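Local coordinates for protein triosephosphate isomerase (Toxoplasma gondii, PDB 5UPR) that probably interconverts D-glyceraldehyde 3-phosphate and dihydroxyacetone phosphate in glycolysis and gluconeogenesis, acting as a homodimer; this chain is the isomerase domain of one subunit, at residues 7-11 against 238-242; 231-235 against 257-263. One frame throughout, in Å; residues are numbered along the deposited sequence.

Contact 1 of 2, residues 7-11 against 238-242; sequences ARRGF and EDVDG
Arg8 and Asp241 meet because both carry CG beside their own backbone N and because the arginine chain, extended at chi2, bends at chi3 (-64°), turning its guanidinium toward the 238-242 loop. Arg8 NE then faces Asp241 OD1 in a salt bridge of 2.9 Å, nearly straight at the hydrogen (174°). The carboxylate oxygen lies in the guanidinium plane, yet the arginine approaches it from above the carboxylate plane; the two flat groups are turned 54° against each other, and NE alone donates to OD1, without the paired, coplanar N-H bonds of a side-on bridge. Asp241 OD2 is held elsewhere, by Arg203 and by the backbone N of Val220, which helps fix the carboxylate's rotation. Farther along the same guanidinium edge, Arg8 NH2 comes within 3.2 Å of Glu238 O, while NH1 reaches Glu216 O. Asp239 OD1 stands 4.2 Å from Arg8 NH2, well out of the guanidinium plane; its salt bridges are to Arg200 and Arg203, and its charge may add a weak attraction for the arginine.

Further along the chain from Arg8 the backbones pair at the seam of the TIM barrel, where the first strand, 10-15, runs parallel to the last, 242-245. The contact sits where both strands begin, the end of the barrel away from the active-site rim in this fold. Phe11 N donates to Asp241 O at 3.0 Å, and Gly10 CA gives the same oxygen a CA-H...O contact of 3.3 Å. Gly242, having no side chain, lets Phe11 O approach its CA to 3.1 Å. The Phe11 ring leads away from this seam to an edge-to-face meeting with Trp97.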
loop_
_atom_site.group_PDB
_atom_site.type_symbol
_atom_site.label_atom_id
_atom_site.label_comp_id
_atom_site.label_asym_id
_atom_site.label_seq_id
_atom_site.Cartn_x
_atom_site.Cartn_y
_atom_site.Cartn_z
ATOM N N ALA A 7 -31.248 -8.835 14.082
ATOM C CA ALA A 7 -31.010 -9.557 12.864
ATOM C C ALA A 7 -29.739 -8.916 12.325
ATOM O O ALA A 7 -29.453 -7.773 12.592
ATOM C CB ALA A 7 -32.148 -9.365 11.844
ATOM N N ARG A 8 -28.998 -9.675 11.553
ATOM C CA ARG A 8 -27.773 -9.196 10.978
ATOM C C ARG A 8 -28.134 -8.339 9.798
ATOM O O ARG A 8 -28.859 -8.721 8.907
ATOM C CB ARG A 8 -26.917 -10.361 10.521
ATOM C CG ARG A 8 -26.316 -11.178 11.629
ATOM C CD ARG A 8 -25.394 -12.240 11.089
ATOM N NE ARG A 8 -26.077 -13.233 10.274
ATOM C CZ ARG A 8 -26.727 -14.292 10.736
ATOM N NH1 ARG A 8 -26.812 -14.548 12.039
ATOM N NH2 ARG A 8 -27.297 -15.116 9.876
ATOM N N ARG A 9 -27.631 -7.133 9.833
ATOM C CA ARG A 9 -27.818 -6.189 8.750
ATOM C C ARG A 9 -27.013 -6.653 7.511
ATOM O O ARG A 9 -25.836 -7.055 7.613
ATOM C CB ARG A 9 -27.323 -4.871 9.269
ATOM C CG ARG A 9 -27.597 -3.727 8.395
ATOM C CD ARG A 9 -27.459 -2.451 9.266
ATOM N NE ARG A 9 -27.356 -1.241 8.434
ATOM C CZ ARG A 9 -28.381 -0.569 7.950
ATOM N NH1 ARG A 9 -29.639 -0.898 8.292
ATOM N NH2 ARG A 9 -28.162 0.483 7.183
ATOM N N GLY A 10 -27.646 -6.605 6.350
ATOM C CA GLY A 10 -27.001 -6.946 5.072
ATOM C C GLY A 10 -25.787 -6.066 4.819
ATOM O O GLY A 10 -25.717 -4.914 5.317
ATOM N N PHE A 11 -24.799 -6.624 4.098
ATOM C CA PHE A 11 -23.549 -5.923 3.862
ATOM C C PHE A 11 -23.078 -6.152 2.464
ATOM O O PHE A 11 -22.962 -7.304 2.041
ATOM C CB PHE A 11 -22.519 -6.452 4.895
ATOM C CG PHE A 11 -21.233 -5.719 4.912
ATOM C CD1 PHE A 11 -20.254 -5.941 3.937
ATOM C CD2 PHE A 11 -20.972 -4.747 5.893
ATOM C CE1 PHE A 11 -19.034 -5.277 3.979
ATOM C CE2 PHE A 11 -19.764 -4.082 5.924
ATOM C CZ PHE A 11 -18.800 -4.355 4.978
ATOM N N GLU A 238 -29.731 -18.394 4.508
ATOM C CA GLU A 238 -29.882 -17.801 5.826
ATOM C C GLU A 238 -28.529 -17.328 6.450
ATOM O O GLU A 238 -28.530 -16.432 7.246
ATOM C CB GLU A 238 -30.558 -18.903 6.684
ATOM C CG GLU A 238 -30.550 -18.789 8.132
ATOM C CD GLU A 238 -31.404 -19.963 8.733
ATOM O OE1 GLU A 238 -32.292 -20.567 8.040
ATOM O OE2 GLU A 238 -31.229 -20.255 9.905
ATOM N N ASP A 239 -27.425 -17.956 6.089
ATOM C CA ASP A 239 -26.079 -17.592 6.603
ATOM C C ASP A 239 -25.242 -16.746 5.611
ATOM O O ASP A 239 -24.061 -16.444 5.893
ATOM C CB ASP A 239 -25.359 -18.865 6.984
ATOM C CG ASP A 239 -26.055 -19.532 8.187
ATOM O OD1 ASP A 239 -25.918 -19.018 9.302
ATOM O OD2 ASP A 239 -26.796 -20.510 8.050
ATOM N N VAL A 240 -25.850 -16.361 4.481
ATOM C CA VAL A 240 -25.219 -15.476 3.501
ATOM C C VAL A 240 -25.746 -14.079 3.760
ATOM O O VAL A 240 -26.912 -13.816 3.520
ATOM C CB VAL A 240 -25.542 -15.898 2.067
ATOM C CG1 VAL A 240 -24.943 -14.899 1.018
ATOM C CG2 VAL A 240 -24.942 -17.273 1.814
ATOM N N ASP A 241 -24.912 -13.222 4.353
ATOM C CA ASP A 241 -25.347 -11.898 4.861
ATOM C C ASP A 241 -25.084 -10.755 3.862
ATOM O O ASP A 241 -25.322 -9.594 4.154
ATOM C CB ASP A 241 -24.651 -11.582 6.169
ATOM C CG ASP A 241 -24.950 -12.620 7.243
ATOM O OD1 ASP A 241 -26.080 -13.042 7.337
ATOM O OD2 ASP A 241 -24.054 -13.053 7.984
ATOM N N GLY A 242 -24.562 -11.109 2.702
ATOM C CA GLY A 242 -24.256 -10.136 1.646
ATOM C C GLY A 242 -23.087 -10.560 0.806
ATOM O O GLY A 242 -22.801 -11.741 0.683
#

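Contact 2 of 2, residues 231-235 against 257-263; sequences AKELF and IIDAAKQ
The methyl of Ala260 is the bump here, and Ala231 and Lys232 make the hollow it fills. Its CB touches Ala231 CB at 3.5 Å and the aliphatic CG of Lys232 at 3.7 Å. With alanine methyls facing each other, helices 228-234 and 253-260 come close, the CA atoms of Lys232 and Ala260 being 5.0 Å apart. To one side of this alanine pair, Ile257 CG2 adds a looser apolar contact with Ala231 CB.

The second fit is larger. Phe235 holds CG anti to its backbone N (chi1 -166°), which lays the ring over the backbone just past the end of helix 253-260. Ala261 CA sits almost exactly above the ring centre, 3.7 Å away and 7° off the normal, in a CH-pi contact; Ala261 CB lies by CE1. Here the chain turns out of the helix, with Ala261 at the centre of an inverse gamma turn closed by a weak bond from Lys262 N to Ala260 O. A water beside the ring donates to Lys262 O (2.9 Å) and weakly accepts from Lys232 NZ; it also lies doubtfully close to Ala260 O. On the side of helix 253-260 facing away from 231-235, beside Val37, Lys262 NZ makes a salt bridge to Asp259 OD1 at 2.7 Å.

These are the last two helices outside the beta/alpha barrel, packed side by side: Ala231, Leu234 and Ile257 rest on Phe243 of strand 242-245, Ile258 and Ala261 on Val12 of strand 10-15, and Leu234 also reaches Ala195 of helix 192-209.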
loop_
_atom_site.group_PDB
_atom_site.type_symbol
_atom_site.label_atom_id
_atom_site.label_comp_id
_atom_site.label_asym_id
_atom_site.label_seq_id
_atom_site.Cartn_x
_atom_site.Cartn_y
_atom_site.Cartn_z
ATOM N N ALA A 231 -26.893 -12.773 -7.655
ATOM C CA ALA A 231 -26.886 -12.388 -6.237
ATOM C C ALA A 231 -28.143 -12.726 -5.483
ATOM O O ALA A 231 -28.083 -13.172 -4.333
ATOM C CB ALA A 231 -26.595 -10.870 -6.110
ATOM N N LYS A 232 -29.306 -12.545 -6.118
ATOM C CA LYS A 232 -30.559 -12.855 -5.399
ATOM C C LYS A 232 -30.639 -14.310 -4.981
ATOM O O LYS A 232 -30.999 -14.586 -3.891
ATOM C CB LYS A 232 -31.787 -12.490 -6.215
ATOM C CG LYS A 232 -32.032 -11.005 -6.280
ATOM C CD LYS A 232 -33.331 -10.725 -7.051
ATOM C CE LYS A 232 -34.042 -9.459 -6.568
ATOM N NZ LYS A 232 -34.000 -9.253 -5.068
ATOM N N GLU A 233 -30.277 -15.237 -5.854
ATOM C CA GLU A 233 -30.293 -16.651 -5.511
ATOM C C GLU A 233 -29.279 -16.938 -4.381
ATOM O O GLU A 233 -29.601 -17.619 -3.402
ATOM C CB GLU A 233 -29.989 -17.499 -6.744
ATOM C CG GLU A 233 -30.145 -19.004 -6.523
ATOM C CD GLU A 233 -29.481 -19.850 -7.623
ATOM O OE1 GLU A 233 -28.926 -19.330 -8.621
ATOM O OE2 GLU A 233 -29.537 -21.070 -7.532
ATOM N N LEU A 234 -28.088 -16.379 -4.498
ATOM C CA LEU A 234 -27.084 -16.551 -3.429
ATOM C C LEU A 234 -27.556 -16.101 -2.054
ATOM O O LEU A 234 -27.365 -16.808 -1.065
ATOM C CB LEU A 234 -25.771 -15.843 -3.811
ATOM C CG LEU A 234 -24.881 -16.623 -4.786
ATOM C CD1 LEU A 234 -23.902 -15.637 -5.382
ATOM C CD2 LEU A 234 -24.131 -17.651 -3.989
ATOM N N PHE A 235 -28.258 -14.963 -2.036
ATOM C CA PHE A 235 -28.715 -14.330 -0.801
ATOM C C PHE A 235 -29.910 -15.028 -0.125
ATOM O O PHE A 235 -30.293 -14.656 0.994
ATOM C CB PHE A 235 -29.081 -12.861 -1.095
ATOM C CG PHE A 235 -29.241 -12.004 0.137
ATOM C CD1 PHE A 235 -28.138 -11.591 0.896
ATOM C CD2 PHE A 235 -30.513 -11.624 0.552
ATOM C CE1 PHE A 235 -28.306 -10.830 2.042
ATOM C CE2 PHE A 235 -30.706 -10.859 1.695
ATOM C CZ PHE A 235 -29.615 -10.447 2.445
ATOM N N ILE A 257 -26.434 -5.403 -7.215
ATOM C CA ILE A 257 -26.023 -6.355 -6.183
ATOM C C ILE A 257 -26.471 -5.851 -4.824
ATOM O O ILE A 257 -26.980 -6.633 -4.041
ATOM C CB ILE A 257 -24.522 -6.662 -6.226
ATOM C CG1 ILE A 257 -24.153 -7.374 -7.520
ATOM C CG2 ILE A 257 -24.092 -7.531 -5.031
ATOM C CD1 ILE A 257 -22.667 -7.323 -7.906
ATOM N N ILE A 258 -26.327 -4.546 -4.569
ATOM C CA ILE A 258 -26.808 -3.932 -3.333
ATOM C C ILE A 258 -28.292 -4.201 -3.162
ATOM O O ILE A 258 -28.741 -4.638 -2.098
ATOM C CB ILE A 258 -26.557 -2.384 -3.294
ATOM C CG1 ILE A 258 -25.065 -2.066 -3.211
ATOM C CG2 ILE A 258 -27.335 -1.713 -2.154
ATOM C CD1 ILE A 258 -24.719 -0.627 -3.601
ATOM N N ASP A 259 -29.047 -3.961 -4.223
ATOM C CA ASP A 259 -30.486 -4.247 -4.215
ATOM C C ASP A 259 -30.843 -5.720 -3.913
ATOM O O ASP A 259 -31.814 -5.996 -3.296
ATOM C CB ASP A 259 -31.082 -3.799 -5.526
ATOM C CG ASP A 259 -32.563 -3.534 -5.405
ATOM O OD1 ASP A 259 -33.018 -2.825 -4.454
ATOM O OD2 ASP A 259 -33.271 -4.048 -6.275
ATOM N N ALA A 260 -30.023 -6.655 -4.350
ATOM C CA ALA A 260 -30.214 -8.087 -4.029
ATOM C C ALA A 260 -30.015 -8.456 -2.559
ATOM O O ALA A 260 -30.591 -9.421 -2.110
ATOM C CB ALA A 260 -29.310 -8.957 -4.872
ATOM N N ALA A 261 -29.162 -7.723 -1.836
ATOM C CA ALA A 261 -28.919 -7.972 -0.423
ATOM C C ALA A 261 -30.025 -7.374 0.562
ATOM O O ALA A 261 -29.747 -6.852 1.610
ATOM C CB ALA A 261 -27.546 -7.472 -0.054
ATOM N N LYS A 262 -31.287 -7.609 0.217
ATOM C CA LYS A 262 -32.487 -7.261 0.990
ATOM C C LYS A 262 -33.437 -8.443 0.914
ATOM O O LYS A 262 -33.543 -9.164 -0.109
ATOM C CB LYS A 262 -33.198 -6.080 0.381
ATOM C CG LYS A 262 -32.325 -4.860 0.270
ATOM C CD LYS A 262 -33.150 -3.640 -0.051
ATOM C CE LYS A 262 -33.342 -3.408 -1.532
ATOM N NZ LYS A 262 -32.877 -2.018 -1.856
ATOM N N GLN A 263 -34.129 -8.624 2.003
ATOM C CA GLN A 263 -35.179 -9.596 2.041
ATOM C C GLN A 263 -36.453 -8.751 2.094
ATOM O O GLN A 263 -36.583 -7.884 2.915
ATOM C CB GLN A 263 -34.985 -10.442 3.262
ATOM C CG GLN A 263 -35.689 -11.779 3.262
ATOM C CD GLN A 263 -35.439 -12.473 4.584
ATOM O OE1 GLN A 263 -36.147 -13.400 5.013
ATOM N NE2 GLN A 263 -34.452 -11.973 5.278
HETATM O O HOH W 1 -32.725 -10.683 -2.385
#

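From the N terminus, residues 7-11 lead straight into the first barrel strand, 10-15, which pairs early with 42-47 on one side. Its other neighbour comes only when 238-242 arrives, and contact 1 closes a span of 226 residues, joining first strand to last. Before that, helix 228-234 has laid down 231-235, which contact 2 pairs with 257-263 across 21 residues that hold strand 242-245 and the start of helix 253-260. The segments therefore alternate along the chain, and the two contacts cross. Their centres lie about 10 Å apart, and they touch: Phe235 CE1 packs 3.6 Å from Val240 O. Together they tie the barrel's closing strand pair to the final two helices outside it.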